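Local coordinates for protein monalysin (PDB 4MKO) that forms beta-barrel pores in host membranes, lysing cells and damaging the intestine of Drosophila as a virulence factor of Pseudomonas entomophila, at residues Q205-V208 with L209-Y213. Residues are numbered along the deposited sequence; the frame is centred on the assembly and turned at random. Where two conformers were deposited one is given.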
loop_
_atom_site.group_PDB
_atom_site.type_symbol
_atom_site.label_atom_id
_atom_site.label_comp_id
_atom_site.label_asym_id
_atom_site.label_seq_id
_atom_site.Cartn_x
_atom_site.Cartn_y
_atom_site.Cartn_z
ATOM N N GLN A 205 2.266 0.525 -9.271
ATOM C CA GLN A 205 2.340 -0.870 -9.733
ATOM C C GLN A 205 3.324 -1.020 -10.870
ATOM O O GLN A 205 4.120 -1.958 -10.834
ATOM C CB GLN A 205 0.980 -1.389 -10.189
ATOM C CG GLN A 205 -0.012 -1.578 -9.052
ATOM C CD GLN A 205 -1.353 -1.887 -9.659
ATOM O OE1 GLN A 205 -1.760 -3.051 -9.751
ATOM N NE2 GLN A 205 -2.053 -0.841 -10.087
ATOM N N ARG A 206 3.290 -0.090 -11.864
ATOM C CA ARG A 206 4.206 -0.152 -13.004
ATOM C C ARG A 206 5.662 -0.118 -12.514
ATOM O O ARG A 206 6.454 -0.984 -12.891
ATOM C CB ARG A 206 3.936 0.999 -13.993
ATOM C CG ARG A 206 4.686 0.884 -15.330
ATOM C CD ARG A 206 4.831 2.217 -16.070
ATOM N NE ARG A 206 3.606 3.021 -16.055
ATOM C CZ ARG A 206 3.488 4.205 -15.461
ATOM N NH1 ARG A 206 4.532 4.761 -14.858
ATOM N NH2 ARG A 206 2.331 4.851 -15.479
ATOM N N ASN A 207 5.995 0.836 -11.647
ATOM C CA ASN A 207 7.358 1.003 -11.153
ATOM C C ASN A 207 7.823 -0.052 -10.168
ATOM O O ASN A 207 8.922 -0.587 -10.331
ATOM C CB ASN A 207 7.538 2.385 -10.575
ATOM C CG ASN A 207 7.701 3.434 -11.649
ATOM O OD1 ASN A 207 8.823 3.779 -12.038
ATOM N ND2 ASN A 207 6.599 3.999 -12.112
ATOM N N VAL A 208 7.012 -0.345 -9.156
ATOM C CA VAL A 208 7.397 -1.302 -8.121
ATOM C C VAL A 208 7.424 -2.753 -8.647
ATOM O O VAL A 208 8.412 -3.446 -8.453
ATOM C CB VAL A 208 6.513 -1.142 -6.842
ATOM C CG1 VAL A 208 6.706 -2.302 -5.851
ATOM C CG2 VAL A 208 6.761 0.197 -6.166
ATOM N N LEU A 209 6.330 -3.219 -9.230
ATOM C CA LEU A 209 6.249 -4.619 -9.668
ATOM C C LEU A 209 6.823 -4.885 -11.047
ATOM O O LEU A 209 7.531 -5.875 -11.252
ATOM C CB LEU A 209 4.793 -5.090 -9.610
ATOM C CG LEU A 209 4.515 -6.549 -10.063
ATOM C CD1 LEU A 209 5.191 -7.569 -9.124
ATOM C CD2 LEU A 209 3.017 -6.815 -10.176
ATOM N N MET A 210 6.434 -4.067 -12.014
ATOM C CA MET A 210 6.787 -4.351 -13.406
ATOM C C MET A 210 8.235 -4.037 -13.724
ATOM O O MET A 210 8.909 -4.859 -14.352
ATOM C CB MET A 210 5.817 -3.645 -14.377
ATOM C CG MET A 210 4.318 -3.932 -14.099
ATOM S SD MET A 210 3.886 -5.693 -13.907
ATOM C CE MET A 210 4.044 -6.263 -15.648
ATOM N N GLU A 211 8.720 -2.882 -13.250
ATOM C CA GLU A 211 10.079 -2.429 -13.534
ATOM C C GLU A 211 11.119 -2.799 -12.461
ATOM O O GLU A 211 12.266 -3.025 -12.830
ATOM C CB GLU A 211 10.097 -0.920 -13.834
ATOM C CG GLU A 211 9.283 -0.599 -15.082
ATOM C CD GLU A 211 9.126 0.840 -15.533
ATOM O OE1 GLU A 211 9.880 1.716 -15.051
ATOM O OE2 GLU A 211 8.255 1.082 -16.401
ATOM N N ASN A 212 10.739 -2.875 -11.170
ATOM C CA ASN A 212 11.685 -3.110 -10.068
ATOM C C ASN A 212 11.647 -4.453 -9.360
ATOM O O ASN A 212 12.393 -4.647 -8.391
ATOM C CB ASN A 212 11.538 -2.045 -9.018
ATOM C CG ASN A 212 12.340 -0.844 -9.359
ATOM O OD1 ASN A 212 13.566 -0.849 -9.219
ATOM N ND2 ASN A 212 11.663 0.184 -9.864
ATOM N N TYR A 213 10.766 -5.333 -9.741
ATOM C CA TYR A 213 10.805 -6.640 -9.124
ATOM C C TYR A 213 10.933 -7.645 -10.234
ATOM O O TYR A 213 10.287 -7.518 -11.272
ATOM C CB TYR A 213 9.596 -6.931 -8.216
ATOM C CG TYR A 213 9.683 -8.307 -7.602
ATOM C CD1 TYR A 213 10.685 -8.621 -6.679
ATOM C CD2 TYR A 213 8.822 -9.323 -8.000
ATOM C CE1 TYR A 213 10.817 -9.912 -6.163
ATOM C CE2 TYR A 213 8.930 -10.611 -7.472
ATOM C CZ TYR A 213 9.939 -10.903 -6.569
ATOM O OH TYR A 213 10.060 -12.182 -6.088
HETATM O O HOH W 1 11.283 3.085 -11.171
#
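Leu-209 N donates to Gln-205 O at 3.0 Å, the usual i to i+4 step, but Glu-211 N reaches back five residues to Arg-206 O at 3.0 Å, which marks a widened pi-type turn ending helix 201-211. Met-210 N makes two weak bonds, a bent one to Arg-206 O four residues back and a straighter one, 158° at the hydrogen, to Gln-205 O five back. The side chain of Asn-212 also reaches back to this turn: ND2 gives Asn-207 O a 2.9 Å bond with an N-H...O angle of 160°. The oxygen lies nearly in the amide plane of Asn-212, whereas the nitrogen stands 43° out of the carbonyl plane of Asn-207. A water donates to Asn-207 OD1 and more weakly accepts from Asn-212 ND2, while Asn-207 ND2 turns back to Thr-203 O. Glu-211, extended beyond CG, runs beside Arg-206; in one of that arginine's two conformers Glu-211 OE2 lies 3.6 Å from Arg-206 CD but 5.0 Å from Arg-206 NE, an aliphatic contact without a salt bridge. Val-208 packs on Trp-31, Val-55 and Leu-179. Lys-166 NZ donates to the carbonyl oxygens of Leu-209 and Met-210, in the last turn, and of Tyr-213, just past it. The i to i+5 bonding identifies a pi-type C-terminal helix turn, seated against strands of the aerolysin-like fold and leading into the short hairpin of strands 213-214 and 219-220.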